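Local coordinates for protein putative 6-pyruvoyl tetrahydrobiopterin synthase (Caenorhabditis elegans, PDB 2G64) that probably converts 7,8-dihydroneopterin triphosphate into 6-pyruvoyl tetrahydropterin with release of triphosphate, a zinc-dependent step of tetrahydrobiopterin biosynthesis, at residues A[12-20]-A[79-88]; A[101-110]-A[127-138]. The protein carries 1 engineered substitution. One frame throughout, in Å; residues are numbered along the deposited sequence. Where two conformers were deposited one is given.

Overall arrangement
Contact 1 (12-20 with 79-88) and contact 2 (101-110 with 127-138) belong to the same sheet, centres about 12 Å apart. Contact 1 adds a short, weakly bonded strand beside 6-19; contact 2 sets helix 101-115 against the last two strands. They meet where Phe15 CE2 packs on Met108 CE at 3.8 Å and Leu87 CD1 lies 3.9 Å from Val104 CG2, while Thr81 OG1 and Tyr107 OH, 2.7 Å apart, probably share a hydrogen bond. Both lie close to the same zinc ion: His19 of contact 1 is a ligand, and the side chain of Glu129 of contact 2 is about 5 Å from it. His84 is about as near another zinc, beside His44 of the second subunit.

Contact 1: residues A[12-20]-A[79-88]; sequences VDSFSAAHR and LDTVDHRNLD. With ZN (zinc ion), chain D.
Phe15 and Ala18 on strand 6-19 meet 79-88 at the sheet edge of this tunnelling (T-) fold, where 85-86 adds a short, weakly bonded parallel strand. The tight part is buried: Val82 CG2 sits over one face of the Phe15 ring, a CH-pi contact 3.6 Å from the centroid, and Leu79 CD2 comes obliquely to Phe15 CD2. Leu79 CD1 touches the Asp13 carboxylate. On the more exposed side, Ser14 points CB away from 79-88 and Arg85 turns back to Asp80 O.

Asp83 links the strand backbone to His84, an active-site residue by similarity. Its chi1 of -177° carries the carboxylate across to the strand, where OD1 takes the Ser16 N-H at 2.9 Å, nearly straight (166°); OD2 accepts from His84 ND1 at 2.8 Å, in the imidazole plane. An alanine in place of Asp83 is likely to leave Ser16 N without this acceptor and the His84 ring less firmly held in rotation. Ala18 N bonds to Arg85 O. His19 NE2 binds zinc at 2.1 Å, with His44 and His46, and its ND1 bonds Ser99 OG, as does Asp88 OD1. Asp88 OD2 receives Arg20 N at 2.7 Å on the syn side, tilted out of the carboxylate plane.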
# COMPACT_ATOMS: atom_id res chain seq x y z
N VAL A 12 -5.39 -2.42 -13.29
CA VAL A 12 -4.89 -3.40 -12.30
C VAL A 12 -6.08 -4.24 -11.84
O VAL A 12 -7.14 -3.70 -11.50
CB VAL A 12 -4.28 -2.70 -11.05
CG1 VAL A 12 -3.76 -3.75 -10.02
CG2 VAL A 12 -3.13 -1.71 -11.45
N ASP A 13 -5.93 -5.55 -11.84
CA ASP A 13 -6.96 -6.43 -11.28
C ASP A 13 -6.19 -7.57 -10.59
O ASP A 13 -4.98 -7.48 -10.43
CB ASP A 13 -7.86 -6.95 -12.39
CG ASP A 13 -9.27 -7.29 -11.92
OD1 ASP A 13 -9.43 -7.82 -10.80
OD2 ASP A 13 -10.22 -7.05 -12.69
N SER A 14 -6.89 -8.61 -10.14
CA SER A 14 -6.24 -9.70 -9.41
C SER A 14 -7.01 -11.00 -9.61
O SER A 14 -8.17 -10.98 -10.02
CB SER A 14 -6.21 -9.38 -7.92
OG SER A 14 -7.52 -9.20 -7.45
N PHE A 15 -6.35 -12.12 -9.32
CA PHE A 15 -7.01 -13.43 -9.32
C PHE A 15 -6.37 -14.35 -8.28
O PHE A 15 -5.20 -14.22 -7.96
CB PHE A 15 -7.04 -14.07 -10.72
CG PHE A 15 -5.66 -14.37 -11.31
CD1 PHE A 15 -5.10 -15.64 -11.21
CD2 PHE A 15 -4.96 -13.39 -12.02
CE1 PHE A 15 -3.84 -15.93 -11.76
CE2 PHE A 15 -3.70 -13.65 -12.58
CZ PHE A 15 -3.14 -14.93 -12.45
N SER A 16 -7.16 -15.25 -7.72
CA SER A 16 -6.64 -16.17 -6.72
C SER A 16 -6.52 -17.55 -7.37
O SER A 16 -7.43 -18.01 -8.05
CB SER A 16 -7.55 -16.17 -5.49
OG SER A 16 -7.52 -14.90 -4.84
N ALA A 17 -5.36 -18.18 -7.21
CA ALA A 17 -5.19 -19.48 -7.84
C ALA A 17 -4.23 -20.35 -7.05
O ALA A 17 -3.35 -19.85 -6.34
CB ALA A 17 -4.70 -19.33 -9.30
N ALA A 18 -4.40 -21.66 -7.20
CA ALA A 18 -3.45 -22.62 -6.68
C ALA A 18 -2.47 -23.02 -7.79
O ALA A 18 -2.82 -23.02 -8.98
CB ALA A 18 -4.20 -23.88 -6.16
N HIS A 19 -1.28 -23.42 -7.40
CA HIS A 19 -0.38 -24.09 -8.34
C HIS A 19 0.68 -24.92 -7.62
O HIS A 19 0.79 -24.87 -6.39
CB HIS A 19 0.23 -23.07 -9.34
CG HIS A 19 1.39 -22.28 -8.81
ND1 HIS A 19 2.46 -21.93 -9.61
CD2 HIS A 19 1.64 -21.74 -7.59
CE1 HIS A 19 3.33 -21.23 -8.90
NE2 HIS A 19 2.85 -21.08 -7.67
N ARG A 20 1.40 -25.71 -8.40
CA ARG A 20 2.59 -26.40 -7.92
C ARG A 20 3.63 -26.32 -9.04
O ARG A 20 3.30 -26.56 -10.21
CB ARG A 20 2.25 -27.86 -7.62
CG ARG A 20 3.49 -28.70 -7.31
CD ARG A 20 3.16 -30.19 -7.34
NE ARG A 20 4.28 -30.95 -6.80
CZ ARG A 20 4.61 -32.18 -7.17
NH1 ARG A 20 3.94 -32.81 -8.13
NH2 ARG A 20 5.64 -32.78 -6.58
N LEU A 79 -9.38 -13.42 -17.11
CA LEU A 79 -9.40 -13.72 -15.67
C LEU A 79 -10.30 -14.93 -15.37
O LEU A 79 -10.04 -15.69 -14.44
CB LEU A 79 -9.85 -12.49 -14.88
CG LEU A 79 -8.77 -11.40 -14.74
CD1 LEU A 79 -9.46 -10.10 -14.30
CD2 LEU A 79 -7.70 -11.83 -13.74
N ASP A 80 -11.33 -15.12 -16.18
CA ASP A 80 -12.26 -16.24 -15.99
C ASP A 80 -11.53 -17.58 -16.11
O ASP A 80 -11.92 -18.57 -15.49
CB ASP A 80 -13.34 -16.20 -17.08
CG ASP A 80 -14.47 -15.24 -16.77
OD1 ASP A 80 -14.53 -14.69 -15.64
OD2 ASP A 80 -15.29 -15.00 -17.68
N THR A 81 -10.48 -17.60 -16.93
CA THR A 81 -9.68 -18.81 -17.14
C THR A 81 -8.82 -19.23 -15.94
O THR A 81 -8.40 -20.40 -15.85
CB THR A 81 -8.78 -18.72 -18.39
OG1 THR A 81 -7.63 -17.88 -18.16
CG2 THR A 81 -9.57 -18.24 -19.63
N VAL A 82 -8.52 -18.29 -15.05
CA VAL A 82 -7.55 -18.53 -13.98
C VAL A 82 -8.09 -18.24 -12.56
O VAL A 82 -7.59 -18.77 -11.57
CB VAL A 82 -6.24 -17.74 -14.21
CG1 VAL A 82 -5.53 -18.25 -15.45
CG2 VAL A 82 -6.52 -16.23 -14.36
N ASP A 83 -9.11 -17.39 -12.45
CA ASP A 83 -9.53 -17.04 -11.11
C ASP A 83 -10.21 -18.18 -10.35
O ASP A 83 -11.10 -18.85 -10.89
CB ASP A 83 -10.41 -15.80 -11.10
CG ASP A 83 -10.78 -15.41 -9.69
OD1 ASP A 83 -9.85 -15.15 -8.89
OD2 ASP A 83 -11.98 -15.44 -9.36
N HIS A 84 -9.83 -18.35 -9.08
CA HIS A 84 -10.34 -19.47 -8.26
C HIS A 84 -10.15 -20.85 -8.90
O HIS A 84 -10.95 -21.77 -8.72
CB HIS A 84 -11.78 -19.21 -7.85
CG HIS A 84 -11.90 -18.21 -6.74
ND1 HIS A 84 -11.84 -16.85 -6.96
CD2 HIS A 84 -11.97 -18.38 -5.40
CE1 HIS A 84 -11.91 -16.22 -5.81
NE2 HIS A 84 -12.00 -17.12 -4.84
N ARG A 85 -9.05 -20.99 -9.63
CA ARG A 85 -8.68 -22.23 -10.28
C ARG A 85 -7.32 -22.73 -9.81
O ARG A 85 -6.56 -22.03 -9.14
CB ARG A 85 -8.67 -22.05 -11.80
CG ARG A 85 -10.00 -21.51 -12.35
CD ARG A 85 -10.34 -22.19 -13.66
NE ARG A 85 -11.37 -21.48 -14.41
CZ ARG A 85 -12.65 -21.83 -14.44
NH1 ARG A 85 -13.07 -22.89 -13.76
NH2 ARG A 85 -13.52 -21.13 -15.16
N ASN A 86 -7.02 -23.97 -10.20
CA ASN A 86 -5.70 -24.54 -10.05
C ASN A 86 -4.99 -24.48 -11.42
O ASN A 86 -5.44 -25.11 -12.40
CB ASN A 86 -5.86 -25.99 -9.59
CG ASN A 86 -4.54 -26.68 -9.36
OD1 ASN A 86 -3.66 -26.63 -10.22
ND2 ASN A 86 -4.39 -27.34 -8.22
N LEU A 87 -3.92 -23.68 -11.52
CA LEU A 87 -3.31 -23.39 -12.82
C LEU A 87 -2.91 -24.67 -13.57
O LEU A 87 -3.22 -24.84 -14.74
CB LEU A 87 -2.12 -22.45 -12.69
CG LEU A 87 -2.39 -21.07 -12.04
CD1 LEU A 87 -1.10 -20.22 -12.12
CD2 LEU A 87 -3.52 -20.39 -12.77
N ASP A 88 -2.24 -25.57 -12.86
CA ASP A 88 -1.66 -26.76 -13.49
C ASP A 88 -2.70 -27.80 -13.87
O ASP A 88 -2.48 -28.56 -14.81
CB ASP A 88 -0.62 -27.37 -12.56
CG ASP A 88 0.30 -26.33 -11.99
OD1 ASP A 88 1.14 -25.79 -12.73
OD2 ASP A 88 0.15 -26.03 -10.80
ZN ZN D . 3.94 -20.15 -6.10
O HOH W 1 5.68 -19.96 -6.62

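Contact 2: residues A[101-110]-A[127-138]; sequences SENVAIYMFE and IEETPKNIFTYK
With chi1 at -62°, Ser101 swings OG out beside its own backbone N, and Glu129, its CG anti to N (chi1 169°) and the chain extended beyond, brings a carboxylate up to meet it. The serine hydroxyl donates to Glu129 OE2 at 2.6 Å, arriving on the anti side and somewhat out of the carboxylate plane. A water donates to the same OE2, also at 2.6 Å, and accepts from Ser101 N in the first turn of the helix, so direct and water-mediated bonds grip one oxygen. Asn133 ND2 adds a weak bond to OE1. Glu129 is a charge-relay residue by similarity, and its side chain touches the zinc ligand His46.

Ser101 also packs: its CB lies over one face of the Phe135 ring, 3.7 Å from the centroid, while Glu102, bent at chi2, crosses the ring obliquely and reaches Val65 N of a neighbouring subunit with OE2. This is the helix-on-sheet layer of the T-fold, helix 101-115 lying on the antiparallel hairpin 122-128/133-137, whose last strand pairs with a strand of that same neighbouring subunit. Ile127 pushes CG1 to 3.7 Å from Ala105 CA, with Val104 and Met108 beside its CD1. Farther along, Ile106 CG1 sits squarely over the centre of the Tyr137 ring. The edge of the Tyr137 ring points at the face of Phe109 in a T-shaped pair, centroids 5.0 Å apart and planes at 74°. Tyr137 OH is linked through a water to Glu110 OE2, 2.5 Å from that water.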
# COMPACT_ATOMS: atom_id res chain seq x y z
N SER A 101 5.79 -17.71 -12.36
CA SER A 101 5.13 -16.44 -12.66
C SER A 101 5.62 -15.80 -13.97
O SER A 101 4.87 -15.09 -14.63
CB SER A 101 5.24 -15.48 -11.48
OG SER A 101 4.61 -16.04 -10.34
N GLU A 102 6.85 -16.09 -14.36
CA GLU A 102 7.35 -15.72 -15.71
C GLU A 102 6.39 -16.26 -16.76
O GLU A 102 5.94 -15.53 -17.65
CB GLU A 102 8.76 -16.32 -15.95
CG GLU A 102 9.90 -15.68 -15.13
CD GLU A 102 10.13 -16.33 -13.77
OE1 GLU A 102 9.17 -16.92 -13.17
OE2 GLU A 102 11.27 -16.23 -13.29
N ASN A 103 6.06 -17.54 -16.66
CA ASN A 103 5.20 -18.17 -17.67
C ASN A 103 3.73 -17.77 -17.55
O ASN A 103 2.99 -17.76 -18.55
CB ASN A 103 5.37 -19.70 -17.68
CG ASN A 103 6.64 -20.14 -18.40
OD1 ASN A 103 6.97 -19.61 -19.48
ND2 ASN A 103 7.37 -21.09 -17.80
N VAL A 104 3.31 -17.41 -16.34
CA VAL A 104 1.97 -16.86 -16.14
C VAL A 104 1.87 -15.50 -16.84
O VAL A 104 0.88 -15.20 -17.49
CB VAL A 104 1.62 -16.73 -14.62
CG1 VAL A 104 0.24 -16.06 -14.43
CG2 VAL A 104 1.62 -18.14 -13.95
N ALA A 105 2.91 -14.68 -16.71
CA ALA A 105 2.88 -13.36 -17.35
C ALA A 105 2.73 -13.52 -18.86
O ALA A 105 1.96 -12.80 -19.52
CB ALA A 105 4.14 -12.60 -17.00
N ILE A 106 3.45 -14.48 -19.42
CA ILE A 106 3.40 -14.75 -20.85
C ILE A 106 2.00 -15.24 -21.24
O ILE A 106 1.39 -14.75 -22.20
CB ILE A 106 4.52 -15.76 -21.31
CG1 ILE A 106 5.91 -15.14 -21.13
CG2 ILE A 106 4.32 -16.16 -22.79
CD1 ILE A 106 7.05 -16.17 -21.24
N TYR A 107 1.49 -16.22 -20.50
CA TYR A 107 0.15 -16.73 -20.71
C TYR A 107 -0.90 -15.62 -20.73
O TYR A 107 -1.70 -15.55 -21.66
CB TYR A 107 -0.21 -17.81 -19.65
CG TYR A 107 -1.67 -18.15 -19.69
CD1 TYR A 107 -2.18 -19.01 -20.67
CD2 TYR A 107 -2.56 -17.57 -18.78
CE1 TYR A 107 -3.54 -19.30 -20.71
CE2 TYR A 107 -3.90 -17.86 -18.82
CZ TYR A 107 -4.39 -18.71 -19.79
OH TYR A 107 -5.74 -18.98 -19.82
N MET A 108 -0.89 -14.74 -19.73
CA MET A 108 -1.93 -13.72 -19.62
C MET A 108 -1.81 -12.70 -20.75
O MET A 108 -2.81 -12.27 -21.32
CB MET A 108 -1.85 -13.02 -18.26
CG MET A 108 -2.05 -13.98 -17.08
SD MET A 108 -3.72 -14.64 -16.91
CE MET A 108 -4.60 -13.19 -16.26
N PHE A 109 -0.58 -12.30 -21.05
CA PHE A 109 -0.31 -11.41 -22.20
C PHE A 109 -0.88 -12.02 -23.48
O PHE A 109 -1.62 -11.37 -24.22
CB PHE A 109 1.20 -11.23 -22.33
CG PHE A 109 1.62 -10.22 -23.37
CD1 PHE A 109 1.90 -8.91 -23.01
CD2 PHE A 109 1.76 -10.60 -24.71
CE1 PHE A 109 2.32 -7.98 -23.98
CE2 PHE A 109 2.17 -9.69 -25.68
CZ PHE A 109 2.45 -8.37 -25.30
N GLU A 110 -0.53 -13.27 -23.76
CA GLU A 110 -0.96 -13.88 -25.02
C GLU A 110 -2.47 -14.13 -25.09
O GLU A 110 -3.10 -13.91 -26.13
CB GLU A 110 -0.16 -15.15 -25.31
CG GLU A 110 1.32 -14.89 -25.64
CD GLU A 110 1.52 -14.02 -26.90
OE1 GLU A 110 0.63 -14.01 -27.77
OE2 GLU A 110 2.57 -13.35 -27.01
N ILE A 127 2.74 -9.37 -13.62
CA ILE A 127 2.15 -10.28 -12.64
C ILE A 127 2.92 -10.09 -11.34
O ILE A 127 4.14 -10.20 -11.33
CB ILE A 127 2.28 -11.76 -13.09
CG1 ILE A 127 1.29 -12.05 -14.25
CG2 ILE A 127 2.05 -12.71 -11.91
CD1 ILE A 127 -0.20 -11.94 -13.86
N GLU A 128 2.22 -9.79 -10.25
CA GLU A 128 2.85 -9.81 -8.93
C GLU A 128 2.38 -11.08 -8.24
O GLU A 128 1.22 -11.21 -7.87
CB GLU A 128 2.49 -8.56 -8.12
CG GLU A 128 2.71 -7.23 -8.87
CD GLU A 128 2.55 -5.99 -8.01
OE1 GLU A 128 1.95 -6.07 -6.91
OE2 GLU A 128 3.01 -4.91 -8.45
N GLU A 129 3.29 -12.02 -8.11
CA GLU A 129 3.01 -13.29 -7.46
C GLU A 129 2.78 -13.08 -5.96
O GLU A 129 1.89 -13.70 -5.38
CB GLU A 129 4.21 -14.17 -7.72
CG GLU A 129 4.29 -15.43 -6.97
CD GLU A 129 5.68 -16.01 -7.14
OE1 GLU A 129 6.49 -15.88 -6.20
OE2 GLU A 129 5.98 -16.51 -8.24
N THR A 130 3.60 -12.22 -5.36
CA THR A 130 3.35 -11.63 -4.04
C THR A 130 3.79 -10.17 -4.15
O THR A 130 4.34 -9.76 -5.17
CB THR A 130 4.19 -12.30 -2.94
OG1 THR A 130 5.54 -11.86 -3.06
CG2 THR A 130 4.13 -13.85 -3.03
N PRO A 131 3.52 -9.38 -3.11
CA PRO A 131 3.96 -7.98 -3.14
C PRO A 131 5.47 -7.81 -3.31
O PRO A 131 5.93 -6.71 -3.65
CB PRO A 131 3.46 -7.42 -1.79
CG PRO A 131 2.24 -8.32 -1.47
CD PRO A 131 2.74 -9.70 -1.90
N LYS A 132 6.23 -8.87 -3.12
CA LYS A 132 7.68 -8.80 -3.17
C LYS A 132 8.31 -9.38 -4.43
O LYS A 132 9.52 -9.21 -4.64
CB LYS A 132 8.30 -9.52 -1.97
CG LYS A 132 8.11 -8.80 -0.63
CD LYS A 132 8.31 -9.76 0.54
CE LYS A 132 9.70 -10.41 0.53
NZ LYS A 132 10.75 -9.51 1.10
N ASN A 133 7.52 -10.07 -5.25
CA ASN A 133 8.03 -10.82 -6.42
C ASN A 133 7.20 -10.41 -7.64
O ASN A 133 6.03 -10.78 -7.74
CB ASN A 133 7.87 -12.33 -6.22
CG ASN A 133 8.72 -12.89 -5.08
OD1 ASN A 133 9.86 -12.49 -4.90
ND2 ASN A 133 8.16 -13.83 -4.33
N ILE A 134 7.81 -9.63 -8.53
CA ILE A 134 7.09 -8.95 -9.61
C ILE A 134 7.68 -9.33 -10.97
O ILE A 134 8.90 -9.26 -11.15
CB ILE A 134 7.18 -7.41 -9.43
CG1 ILE A 134 6.56 -6.99 -8.09
CG2 ILE A 134 6.50 -6.68 -10.58
CD1 ILE A 134 7.56 -6.79 -6.96
N PHE A 135 6.82 -9.69 -11.93
CA PHE A 135 7.27 -10.10 -13.28
C PHE A 135 6.59 -9.31 -14.38
O PHE A 135 5.39 -8.99 -14.28
CB PHE A 135 6.98 -11.59 -13.46
CG PHE A 135 7.56 -12.43 -12.36
CD1 PHE A 135 8.77 -13.07 -12.54
CD2 PHE A 135 6.92 -12.51 -11.12
CE1 PHE A 135 9.35 -13.82 -11.51
CE2 PHE A 135 7.51 -13.25 -10.08
CZ PHE A 135 8.72 -13.90 -10.28
N THR A 136 7.34 -9.01 -15.45
CA THR A 136 6.73 -8.29 -16.57
C THR A 136 7.13 -8.90 -17.89
O THR A 136 8.18 -9.55 -18.01
CB THR A 136 7.04 -6.78 -16.57
OG1 THR A 136 8.34 -6.55 -17.14
CG2 THR A 136 6.93 -6.17 -15.14
N TYR A 137 6.28 -8.68 -18.87
CA TYR A 137 6.49 -9.28 -20.19
C TYR A 137 5.91 -8.31 -21.21
O TYR A 137 4.82 -7.76 -20.99
CB TYR A 137 5.79 -10.62 -20.28
CG TYR A 137 5.94 -11.29 -21.63
CD1 TYR A 137 7.20 -11.57 -22.14
CD2 TYR A 137 4.82 -11.64 -22.38
CE1 TYR A 137 7.33 -12.19 -23.40
CE2 TYR A 137 4.94 -12.25 -23.61
CZ TYR A 137 6.20 -12.54 -24.10
OH TYR A 137 6.31 -13.16 -25.31
N LYS A 138 6.66 -8.09 -22.29
CA LYS A 138 6.23 -7.18 -23.36
C LYS A 138 6.01 -7.84 -24.72
O LYS A 138 5.84 -7.16 -25.74
CB LYS A 138 7.22 -6.02 -23.52
CG LYS A 138 7.24 -5.03 -22.36
CD LYS A 138 8.41 -4.06 -22.56
CE LYS A 138 8.33 -2.87 -21.65
NZ LYS A 138 9.23 -1.77 -22.15
O HOH W 2 6.51 -18.72 -9.51
O HOH W 3 4.51 -14.69 -26.27